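Acyl-CoA dehydrogenase FadE3 (Mycobacterium smegmatis, PDB 4IV6) belongs to the acyl-CoA dehydrogenase family of flavoproteins and binds dihydroflavine-adenine dinucleotide in a four-chain assembly. Local coordinates at residues A88-L99 with M115-M124; E243-T254 with L302-D310. All blocks are in the same frame, centred on the assembly; numbering follows the deposited sequence.

Contact 1 of 2, residues A88-L99 with M115-M124; sequences AMGGHTVVSKLL and MATGELRATM. With FDA (dihydroflavine-adenine dinucleotide), chain D.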
loop_
_atom_site.group_PDB
_atom_site.type_symbol
_atom_site.label_atom_id
_atom_site.label_comp_id
_atom_site.label_asym_id
_atom_site.label_seq_id
_atom_site.Cartn_x
_atom_site.Cartn_y
_atom_site.Cartn_z
ATOM N N ALA B 88 21.398 -12.256 19.054
ATOM C CA ALA B 88 22.213 -12.916 20.074
ATOM C C ALA B 88 22.326 -12.127 21.357
ATOM O O ALA B 88 22.500 -12.723 22.431
ATOM C CB ALA B 88 23.613 -13.188 19.535
ATOM N N MET B 89 22.247 -10.800 21.265
ATOM C CA MET B 89 22.448 -9.926 22.442
ATOM C C MET B 89 21.209 -9.139 22.916
ATOM O O MET B 89 21.262 -8.475 23.940
ATOM C CB MET B 89 23.666 -8.999 22.228
ATOM C CG MET B 89 23.659 -8.179 20.939
ATOM S SD MET B 89 22.628 -6.692 21.022
ATOM C CE MET B 89 23.428 -5.807 22.299
ATOM N N GLY B 90 20.099 -9.239 22.201
ATOM C CA GLY B 90 18.890 -8.465 22.517
ATOM C C GLY B 90 18.239 -8.775 23.855
ATOM O O GLY B 90 18.181 -7.916 24.756
ATOM N N GLY B 91 17.755 -10.003 24.005
ATOM C CA GLY B 91 17.253 -10.457 25.296
ATOM C C GLY B 91 18.224 -10.293 26.458
ATOM O O GLY B 91 17.814 -9.972 27.573
ATOM N N HIS B 92 19.517 -10.498 26.204
ATOM C CA HIS B 92 20.544 -10.307 27.217
ATOM C C HIS B 92 20.544 -8.868 27.700
ATOM O O HIS B 92 20.610 -8.599 28.893
ATOM C CB HIS B 92 21.902 -10.684 26.632
ATOM C CG HIS B 92 23.059 -10.475 27.544
ATOM N ND1 HIS B 92 23.577 -11.479 28.340
ATOM C CD2 HIS B 92 23.859 -9.399 27.728
ATOM C CE1 HIS B 92 24.620 -11.015 29.006
ATOM N NE2 HIS B 92 24.819 -9.756 28.640
ATOM N N THR B 93 20.445 -7.931 26.774
ATOM C CA THR B 93 20.341 -6.513 27.143
ATOM C C THR B 93 19.079 -6.209 27.981
ATOM O O THR B 93 19.122 -5.480 28.981
ATOM C CB THR B 93 20.346 -5.616 25.893
ATOM O OG1 THR B 93 21.425 -6.005 25.009
ATOM C CG2 THR B 93 20.505 -4.175 26.291
ATOM N N VAL B 94 17.959 -6.765 27.566
ATOM C CA VAL B 94 16.719 -6.546 28.289
ATOM C C VAL B 94 16.863 -7.079 29.718
ATOM O O VAL B 94 16.485 -6.397 30.659
ATOM C CB VAL B 94 15.526 -7.171 27.550
ATOM C CG1 VAL B 94 14.266 -7.065 28.375
ATOM C CG2 VAL B 94 15.322 -6.475 26.199
ATOM N N VAL B 95 17.447 -8.272 29.885
ATOM C CA VAL B 95 17.630 -8.822 31.237
ATOM C C VAL B 95 18.577 -7.948 32.043
ATOM O O VAL B 95 18.332 -7.717 33.242
ATOM C CB VAL B 95 18.150 -10.280 31.244
ATOM C CG1 VAL B 95 18.417 -10.753 32.666
ATOM C CG2 VAL B 95 17.161 -11.198 30.561
ATOM N N SER B 96 19.659 -7.469 31.408
ATOM C CA SER B 96 20.574 -6.546 32.053
ATOM C C SER B 96 19.792 -5.369 32.628
ATOM O O SER B 96 19.971 -4.988 33.779
ATOM C CB SER B 96 21.678 -6.042 31.097
ATOM O OG SER B 96 22.510 -7.081 30.607
ATOM N N LYS B 97 18.914 -4.789 31.832
ATOM C CA LYS B 97 18.124 -3.650 32.293
ATOM C C LYS B 97 17.161 -3.994 33.423
ATOM O O LYS B 97 17.008 -3.226 34.370
ATOM C CB LYS B 97 17.365 -3.055 31.104
ATOM C CG LYS B 97 16.564 -1.794 31.410
ATOM C CD LYS B 97 17.457 -0.575 31.542
ATOM C CE LYS B 97 16.626 0.688 31.684
ATOM N NZ LYS B 97 17.492 1.874 31.949
ATOM N N LEU B 98 16.464 -5.122 33.315
ATOM C CA LEU B 98 15.571 -5.541 34.384
ATOM C C LEU B 98 16.299 -5.703 35.735
ATOM O O LEU B 98 15.778 -5.301 36.782
ATOM C CB LEU B 98 14.866 -6.842 34.038
ATOM C CG LEU B 98 13.879 -6.735 32.887
ATOM C CD1 LEU B 98 13.284 -8.105 32.616
ATOM C CD2 LEU B 98 12.805 -5.697 33.165
ATOM N N LEU B 99 17.488 -6.292 35.697
ATOM C CA LEU B 99 18.316 -6.425 36.889
ATOM C C LEU B 99 18.669 -5.058 37.465
ATOM O O LEU B 99 18.538 -4.834 38.663
ATOM C CB LEU B 99 19.600 -7.200 36.578
ATOM C CG LEU B 99 19.518 -8.730 36.607
ATOM C CD1 LEU B 99 20.700 -9.351 35.869
ATOM C CD2 LEU B 99 19.496 -9.222 38.045
ATOM N N MET B 115 27.763 -11.053 33.188
ATOM C CA MET B 115 26.957 -10.689 32.013
ATOM C C MET B 115 27.656 -9.654 31.134
ATOM O O MET B 115 27.627 -9.747 29.918
ATOM C CB MET B 115 25.580 -10.196 32.427
ATOM C CG MET B 115 24.683 -11.333 32.879
ATOM S SD MET B 115 23.089 -10.789 33.504
ATOM C CE MET B 115 22.371 -10.141 31.997
ATOM N N ALA B 116 28.296 -8.674 31.748
ATOM C CA ALA B 116 28.935 -7.594 30.983
ATOM C C ALA B 116 30.028 -8.084 30.060
ATOM O O ALA B 116 30.252 -7.485 29.020
ATOM C CB ALA B 116 29.461 -6.529 31.919
ATOM N N THR B 117 30.705 -9.168 30.438
ATOM C CA THR B 117 31.770 -9.753 29.623
ATOM C C THR B 117 31.281 -10.799 28.646
ATOM O O THR B 117 32.030 -11.265 27.790
ATOM C CB THR B 117 32.818 -10.454 30.501
ATOM O OG1 THR B 117 32.204 -11.519 31.236
ATOM C CG2 THR B 117 33.449 -9.459 31.451
ATOM N N GLY B 118 30.015 -11.175 28.769
ATOM C CA GLY B 118 29.491 -12.276 28.007
ATOM C C GLY B 118 29.814 -13.640 28.598
ATOM O O GLY B 118 29.378 -14.616 28.046
ATOM N N GLU B 119 30.552 -13.711 29.711
ATOM C CA GLU B 119 30.883 -14.997 30.339
ATOM C C GLU B 119 29.587 -15.694 30.733
ATOM O O GLU B 119 29.462 -16.893 30.556
ATOM C CB GLU B 119 31.762 -14.817 31.577
ATOM C CG GLU B 119 32.201 -16.140 32.196
ATOM C CD GLU B 119 32.943 -15.983 33.516
ATOM O OE1 GLU B 119 33.666 -14.979 33.724
ATOM O OE2 GLU B 119 32.793 -16.892 34.354
ATOM N N LEU B 120 28.634 -14.915 31.257
ATOM C CA LEU B 120 27.272 -15.378 31.437
ATOM C C LEU B 120 26.346 -14.635 30.490
ATOM O O LEU B 120 26.352 -13.420 30.468
ATOM C CB LEU B 120 26.826 -15.142 32.864
ATOM C CG LEU B 120 25.350 -15.404 33.170
ATOM C CD1 LEU B 120 25.008 -16.858 32.993
ATOM C CD2 LEU B 120 25.070 -14.968 34.594
ATOM N N ARG B 121 25.524 -15.370 29.758
ATOM C CA ARG B 121 24.493 -14.805 28.915
ATOM C C ARG B 121 23.090 -15.081 29.452
ATOM O O ARG B 121 22.833 -16.130 30.076
ATOM C CB ARG B 121 24.632 -15.383 27.526
ATOM C CG ARG B 121 25.785 -14.740 26.767
ATOM C CD ARG B 121 26.034 -15.435 25.463
ATOM N NE ARG B 121 24.943 -15.245 24.541
ATOM C CZ ARG B 121 24.832 -15.905 23.398
ATOM N NH1 ARG B 121 25.778 -16.773 23.033
ATOM N NH2 ARG B 121 23.798 -15.671 22.608
ATOM N N ALA B 122 22.185 -14.133 29.215
ATOM C CA ALA B 122 20.813 -14.236 29.671
ATOM C C ALA B 122 19.854 -14.050 28.523
ATOM O O ALA B 122 20.153 -13.382 27.518
ATOM C CB ALA B 122 20.527 -13.221 30.779
ATOM N N THR B 123 18.662 -14.623 28.690
ATOM C CA THR B 123 17.594 -14.421 27.728
ATOM C C THR B 123 16.249 -14.299 28.444
ATOM O O THR B 123 16.155 -14.589 29.648
ATOM C CB THR B 123 17.570 -15.547 26.705
ATOM O OG1 THR B 123 16.639 -15.238 25.653
ATOM C CG2 THR B 123 17.168 -16.876 27.373
ATOM N N MET B 124 15.228 -13.855 27.709
ATOM C CA MET B 124 13.865 -13.681 28.253
ATOM C C MET B 124 12.973 -14.834 27.855
ATOM O O MET B 124 12.849 -15.098 26.677
ATOM C CB MET B 124 13.173 -12.453 27.661
ATOM C CG MET B 124 13.778 -11.107 27.966
ATOM S SD MET B 124 13.675 -10.677 29.713
ATOM C CE MET B 124 11.938 -10.876 30.019
HETATM P PA FDA D . -0.531 -15.569 18.711
HETATM O O1A FDA D . -0.627 -14.759 19.980
HETATM O O2A FDA D . -1.040 -16.983 18.670
HETATM O O5B FDA D . -1.228 -14.724 17.543
HETATM C C5B FDA D . -1.505 -15.272 16.233
HETATM C C4B FDA D . -2.091 -14.162 15.343
HETATM O O4B FDA D . -3.233 -13.540 15.964
HETATM C C3B FDA D . -1.112 -13.030 15.116
HETATM O O3B FDA D . -1.399 -12.406 13.846
HETATM C C2B FDA D . -1.421 -12.107 16.275
HETATM O O2B FDA D . -1.024 -10.753 16.077
HETATM C C1B FDA D . -2.929 -12.193 16.287
HETATM N N9A FDA D . -3.534 -11.819 17.594
HETATM C C8A FDA D . -3.470 -12.550 18.729
HETATM N N7A FDA D . -4.165 -11.946 19.713
HETATM C C5A FDA D . -4.670 -10.802 19.191
HETATM C C6A FDA D . -5.484 -9.697 19.670
HETATM N N6A FDA D . -5.904 -9.696 20.936
HETATM N N1A FDA D . -5.804 -8.680 18.840
HETATM C C2A FDA D . -5.408 -8.697 17.556
HETATM N N3A FDA D . -4.644 -9.682 17.034
HETATM C C4A FDA D . -4.276 -10.737 17.790
HETATM N N1 FDA D . 9.460 -15.145 22.852
HETATM C C2 FDA D . 10.128 -15.099 24.001
HETATM O O2 FDA D . 9.487 -15.096 25.070
HETATM N N3 FDA D . 11.471 -15.055 24.046
HETATM C C4 FDA D . 12.254 -15.070 22.968
HETATM O O4 FDA D . 13.511 -15.058 23.069
HETATM C C4X FDA D . 11.590 -15.092 21.649
HETATM N N5 FDA D . 12.265 -15.139 20.482
HETATM C C5X FDA D . 11.639 -15.586 19.364
HETATM C C6 FDA D . 12.362 -16.049 18.260
HETATM C C7 FDA D . 11.724 -16.474 17.095
HETATM C C7M FDA D . 12.516 -17.003 15.927
HETATM C C8 FDA D . 10.318 -16.420 17.014
HETATM C C8M FDA D . 9.533 -16.849 15.796
HETATM C C9 FDA D . 9.601 -15.969 18.111
HETATM C C9A FDA D . 10.242 -15.569 19.294
HETATM N N10 FDA D . 9.470 -15.152 20.399
HETATM C C10 FDA D . 10.112 -15.159 21.658
HETATM C "C1'" FDA D . 8.048 -15.511 20.390
HETATM C "C2'" FDA D . 7.281 -14.307 19.890
HETATM O "O2'" FDA D . 7.346 -13.228 20.823
HETATM C "C3'" FDA D . 5.834 -14.731 19.635
HETATM O "O3'" FDA D . 5.805 -15.472 18.420
HETATM C "C4'" FDA D . 4.877 -13.568 19.522
HETATM O "O4'" FDA D . 4.596 -13.166 20.872
HETATM C "C5'" FDA D . 3.543 -13.982 18.874
HETATM O "O5'" FDA D . 3.061 -15.129 19.538
HETATM P P FDA D . 2.209 -16.289 18.878
HETATM O O1P FDA D . 1.782 -17.122 20.070
HETATM O O2P FDA D . 3.002 -16.930 17.791
HETATM O O3P FDA D . 0.985 -15.477 18.209
HETATM O O HOH W 1 22.049 -14.581 25.113
#

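Contact 2 of 2, residues E243-T254 with L302-D310; sequences EVGRLQVAARAT and LLSAAEKFD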
loop_
_atom_site.group_PDB
_atom_site.type_symbol
_atom_site.label_atom_id
_atom_site.label_comp_id
_atom_site.label_asym_id
_atom_site.label_seq_id
_atom_site.Cartn_x
_atom_site.Cartn_y
_atom_site.Cartn_z
ATOM N N GLU B 243 10.587 -1.283 26.615
ATOM C CA GLU B 243 11.142 -0.041 26.065
ATOM C C GLU B 243 12.477 -0.344 25.363
ATOM O O GLU B 243 12.661 -0.017 24.184
ATOM C CB GLU B 243 11.327 0.976 27.178
ATOM C CG GLU B 243 10.012 1.482 27.757
ATOM C CD GLU B 243 10.178 2.477 28.900
ATOM O OE1 GLU B 243 11.323 2.804 29.277
ATOM O OE2 GLU B 243 9.137 2.952 29.423
ATOM N N VAL B 244 13.389 -1.005 26.080
ATOM C CA VAL B 244 14.674 -1.442 25.511
ATOM C C VAL B 244 14.442 -2.449 24.388
ATOM O O VAL B 244 15.044 -2.351 23.299
ATOM C CB VAL B 244 15.585 -2.083 26.588
ATOM C CG1 VAL B 244 16.866 -2.591 25.969
ATOM C CG2 VAL B 244 15.917 -1.072 27.676
ATOM N N GLY B 245 13.568 -3.418 24.637
ATOM C CA GLY B 245 13.345 -4.481 23.672
ATOM C C GLY B 245 12.805 -3.981 22.333
ATOM O O GLY B 245 13.279 -4.368 21.274
ATOM N N ARG B 246 11.813 -3.118 22.377
ATOM C CA ARG B 246 11.255 -2.578 21.158
ATOM C C ARG B 246 12.288 -1.713 20.393
ATOM O O ARG B 246 12.360 -1.775 19.180
ATOM C CB ARG B 246 9.996 -1.775 21.479
ATOM C CG ARG B 246 8.822 -2.672 21.840
ATOM C CD ARG B 246 7.699 -1.890 22.485
ATOM N NE ARG B 246 6.516 -2.746 22.646
ATOM C CZ ARG B 246 5.550 -2.561 23.544
ATOM N NH1 ARG B 246 5.590 -1.572 24.397
ATOM N NH2 ARG B 246 4.548 -3.395 23.599
ATOM N N LEU B 247 13.075 -0.914 21.113
ATOM C CA LEU B 247 14.125 -0.103 20.462
ATOM C C LEU B 247 15.180 -0.979 19.795
ATOM O O LEU B 247 15.602 -0.692 18.668
ATOM C CB LEU B 247 14.762 0.892 21.421
ATOM C CG LEU B 247 13.886 2.070 21.830
ATOM C CD1 LEU B 247 14.528 2.853 22.972
ATOM C CD2 LEU B 247 13.568 2.981 20.652
ATOM N N GLN B 248 15.600 -2.050 20.465
ATOM C CA GLN B 248 16.580 -2.947 19.871
ATOM C C GLN B 248 16.024 -3.693 18.664
ATOM O O GLN B 248 16.719 -3.868 17.676
ATOM C CB GLN B 248 17.231 -3.890 20.887
ATOM C CG GLN B 248 16.297 -4.897 21.530
ATOM C CD GLN B 248 16.325 -6.284 20.862
ATOM O OE1 GLN B 248 16.907 -6.451 19.768
ATOM N NE2 GLN B 248 15.686 -7.295 21.533
ATOM N N VAL B 249 14.760 -4.091 18.717
ATOM C CA VAL B 249 14.160 -4.733 17.559
ATOM C C VAL B 249 14.022 -3.753 16.399
ATOM O O VAL B 249 14.286 -4.141 15.253
ATOM C CB VAL B 249 12.809 -5.370 17.896
ATOM C CG1 VAL B 249 12.100 -5.884 16.641
ATOM C CG2 VAL B 249 12.998 -6.513 18.888
ATOM N N ALA B 250 13.616 -2.508 16.681
ATOM C CA ALA B 250 13.568 -1.478 15.641
ATOM C C ALA B 250 14.935 -1.306 14.967
ATOM O O ALA B 250 15.024 -1.183 13.752
ATOM C CB ALA B 250 13.081 -0.162 16.205
ATOM N N ALA B 251 15.994 -1.281 15.765
ATOM C CA ALA B 251 17.369 -1.198 15.255
ATOM C C ALA B 251 17.763 -2.404 14.413
ATOM O O ALA B 251 18.473 -2.254 13.423
ATOM C CB ALA B 251 18.353 -1.041 16.411
ATOM N N ARG B 252 17.338 -3.611 14.807
ATOM C CA ARG B 252 17.555 -4.748 13.950
ATOM C C ARG B 252 16.972 -4.559 12.578
ATOM O O ARG B 252 17.569 -4.959 11.576
ATOM C CB ARG B 252 16.913 -6.010 14.498
ATOM C CG ARG B 252 17.791 -6.825 15.333
ATOM C CD ARG B 252 17.144 -8.168 15.622
ATOM N NE ARG B 252 16.894 -8.244 17.026
ATOM C CZ ARG B 252 16.168 -9.178 17.603
ATOM N NH1 ARG B 252 16.043 -9.133 18.897
ATOM N NH2 ARG B 252 15.585 -10.142 16.902
ATOM N N ALA B 253 15.771 -3.999 12.559
ATOM C CA ALA B 253 15.025 -3.812 11.341
ATOM C C ALA B 253 15.663 -2.701 10.490
ATOM O O ALA B 253 15.802 -2.854 9.283
ATOM C CB ALA B 253 13.553 -3.538 11.666
ATOM N N THR B 254 16.102 -1.596 11.093
ATOM C CA THR B 254 16.784 -0.610 10.283
ATOM C C THR B 254 18.126 -1.118 9.766
ATOM O O THR B 254 18.554 -0.712 8.710
ATOM C CB THR B 254 16.974 0.748 10.964
ATOM O OG1 THR B 254 17.709 0.598 12.183
ATOM C CG2 THR B 254 15.633 1.403 11.184
ATOM N N LEU B 302 13.579 6.184 14.922
ATOM C CA LEU B 302 14.375 5.402 15.863
ATOM C C LEU B 302 15.308 6.261 16.745
ATOM O O LEU B 302 15.344 6.106 17.975
ATOM C CB LEU B 302 15.160 4.331 15.114
ATOM C CG LEU B 302 16.167 3.521 15.931
ATOM C CD1 LEU B 302 15.490 2.711 17.008
ATOM C CD2 LEU B 302 16.995 2.640 15.003
ATOM N N LEU B 303 16.042 7.175 16.110
ATOM C CA LEU B 303 17.001 7.989 16.826
ATOM C C LEU B 303 16.244 8.967 17.730
ATOM O O LEU B 303 16.662 9.193 18.865
ATOM C CB LEU B 303 17.978 8.701 15.863
ATOM C CG LEU B 303 18.903 7.686 15.159
ATOM C CD1 LEU B 303 19.649 8.385 14.041
ATOM C CD2 LEU B 303 19.910 7.024 16.103
ATOM N N SER B 304 15.111 9.498 17.252
ATOM C CA SER B 304 14.264 10.354 18.110
ATOM C C SER B 304 13.794 9.610 19.355
ATOM O O SER B 304 13.917 10.108 20.500
ATOM C CB SER B 304 13.055 10.900 17.326
ATOM O OG SER B 304 12.128 11.483 18.224
ATOM N N ALA B 305 13.272 8.404 19.159
ATOM C CA ALA B 305 12.839 7.602 20.295
ATOM C C ALA B 305 13.992 7.228 21.221
ATOM O O ALA B 305 13.816 7.271 22.430
ATOM C CB ALA B 305 12.063 6.376 19.851
ATOM N N ALA B 306 15.181 6.917 20.685
ATOM C CA ALA B 306 16.322 6.624 21.538
ATOM C C ALA B 306 16.737 7.824 22.400
ATOM O O ALA B 306 17.094 7.657 23.557
ATOM C CB ALA B 306 17.498 6.154 20.718
ATOM N N GLU B 307 16.733 9.025 21.822
ATOM C CA GLU B 307 17.082 10.221 22.576
ATOM C C GLU B 307 16.057 10.473 23.673
ATOM O O GLU B 307 16.427 10.851 24.780
ATOM C CB GLU B 307 17.131 11.459 21.679
ATOM C CG GLU B 307 18.271 11.475 20.687
ATOM C CD GLU B 307 19.640 11.773 21.308
ATOM O OE1 GLU B 307 19.740 11.969 22.573
ATOM O OE2 GLU B 307 20.613 11.804 20.500
ATOM N N LYS B 308 14.768 10.288 23.384
ATOM C CA LYS B 308 13.738 10.465 24.434
ATOM C C LYS B 308 13.983 9.517 25.606
ATOM O O LYS B 308 13.885 9.917 26.775
ATOM C CB LYS B 308 12.325 10.226 23.923
ATOM C CG LYS B 308 11.749 11.335 23.077
ATOM C CD LYS B 308 10.376 10.927 22.568
ATOM C CE LYS B 308 9.880 11.817 21.430
ATOM N NZ LYS B 308 9.792 13.225 21.861
ATOM N N PHE B 309 14.290 8.257 25.283
ATOM C CA PHE B 309 14.610 7.258 26.302
ATOM C C PHE B 309 15.692 7.838 27.193
ATOM O O PHE B 309 15.569 7.818 28.398
ATOM C CB PHE B 309 15.087 5.954 25.654
ATOM C CG PHE B 309 15.503 4.886 26.638
ATOM C CD1 PHE B 309 16.773 4.887 27.205
ATOM C CD2 PHE B 309 14.631 3.860 26.975
ATOM C CE1 PHE B 309 17.158 3.891 28.113
ATOM C CE2 PHE B 309 15.016 2.875 27.869
ATOM C CZ PHE B 309 16.274 2.896 28.443
ATOM N N ASP B 310 16.744 8.343 26.562
ATOM C CA ASP B 310 17.955 8.748 27.247
ATOM C C ASP B 310 17.791 10.059 28.005
ATOM O O ASP B 310 18.431 10.254 29.030
ATOM C CB ASP B 310 19.092 8.896 26.235
ATOM C CG ASP B 310 20.313 8.154 26.647
ATOM O OD1 ASP B 310 20.199 6.943 26.995
ATOM O OD2 ASP B 310 21.378 8.808 26.662
#

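Contact 1 of 2, residues A88-L99 with M115-M124
H92 links helix 83-102 to the chain that leaves helix 105-116, using both nitrogens of its ring. ND1 accepts a hydrogen bond from A122 N (3.1 Å), which lies in the ring plane, and so satisfies the A122 amide. The other ring nitrogen, NE2, donates chiefly to F53 O outside the segments and makes a bent, weak bond to M115 O (3.1 Å). With CG anti to the backbone N (chi1 177°), the imidazole swings across to this turn, and a histidine suits the place because it can accept at one nitrogen while donating at the other.

M115 covers one face of that ring: its CE stands 4.1 Å from the centroid as a CH-pi contact, and its flexible side chain fits as a knob among H92, V95, S96 and L99. S96 OG turns back to H92 O, which also takes S96 N from the opposite face.

R121 NH2 donates to A88 O at 3.2 Å, tilted from the guanidinium plane. One water accepts from R121 NE and donates to A88 O and to A122 O, joining both segments. T123 OG1 bonds to S159 O.

The remaining side-chain contacts are apolar: A122 CB meets V95 CG1, and M124, bent at chi2 and chi3, lays SD 3.6 Å from V95 CG2 and also against V94 and L98. M124 O accepts a nearly straight hydrogen bond from N3 of the dihydroflavine-adenine dinucleotide (3.0 Å, 174°). The short strand segment 122-124 crosses helix segment 88-99 at 89°, with strand 166-172 alongside it and helix 234-270 packed against V94 and M124.

Contact 2 of 2, residues E243-T254 with L302-D310
L302 opens the contact as a knob set among L247, A250, A251 and T254 of the long helix 234-270. Its CG is anti to the backbone N (chi1 173°), which carries the two methyls across to that helix: CD1 lies 3.8 Å from A250 CB, while CD2 comes 3.6 Å from T254 OG1. The small side chains of A250 and A251 let a branched leucine come close to the opposing backbone. T254 OG1 has its polar partner elsewhere, in E76.

One turn on, A305 offers a CB that meets L247 CD2 at 3.8 Å, and A306 joins L302, A305 and F309 in forming the hole that takes L247. Alanines suit these positions because L247 fills the volume between the helices.

F309 closes the row. Its ring leans obliquely on L247 CD1, 4.1 Å from F309 CD2, and on V244 CG2, which is just as far from F309 CE2. E243 brings OE1 to 4.0 Å from the same F309 CE2, its carboxylate turned 85° from the ring plane; E243 OE2 pairs with K240 in a salt bridge.

The two segments run antiparallel with a splay, 154° between their directions, and their axes come within 10.6 Å. Reciprocal knobs-into-holes packing by L247 and L302, without a hydrogen bond between the segments, implies a mainly apolar interface held by shape and burial inside the helical C-terminal domain, with E243 and T254 at its ends taking their polar partners elsewhere.

How the contacts relate
From the N terminus, contact 1 comes first: residues 88-99 meet 115-124 after a connection of 15 residues, 13 of them helical, within the N-terminal part of the family fold and at the start of the sheet region. Contact 2 closes a longer connection of 47 residues, also largely helical, between 243-254 and 302-310. The two follow in series, neither nested nor crossed, with centres about 17 Å apart. They nevertheless touch, because helix 83-102 packs on helix 234-270: V94 CG2 lies 3.8 Å from G245 CA, and K97 NZ reaches F309 CZ at the same distance. N-terminal helices, flavin-binding strand and C-terminal helices are thereby joined.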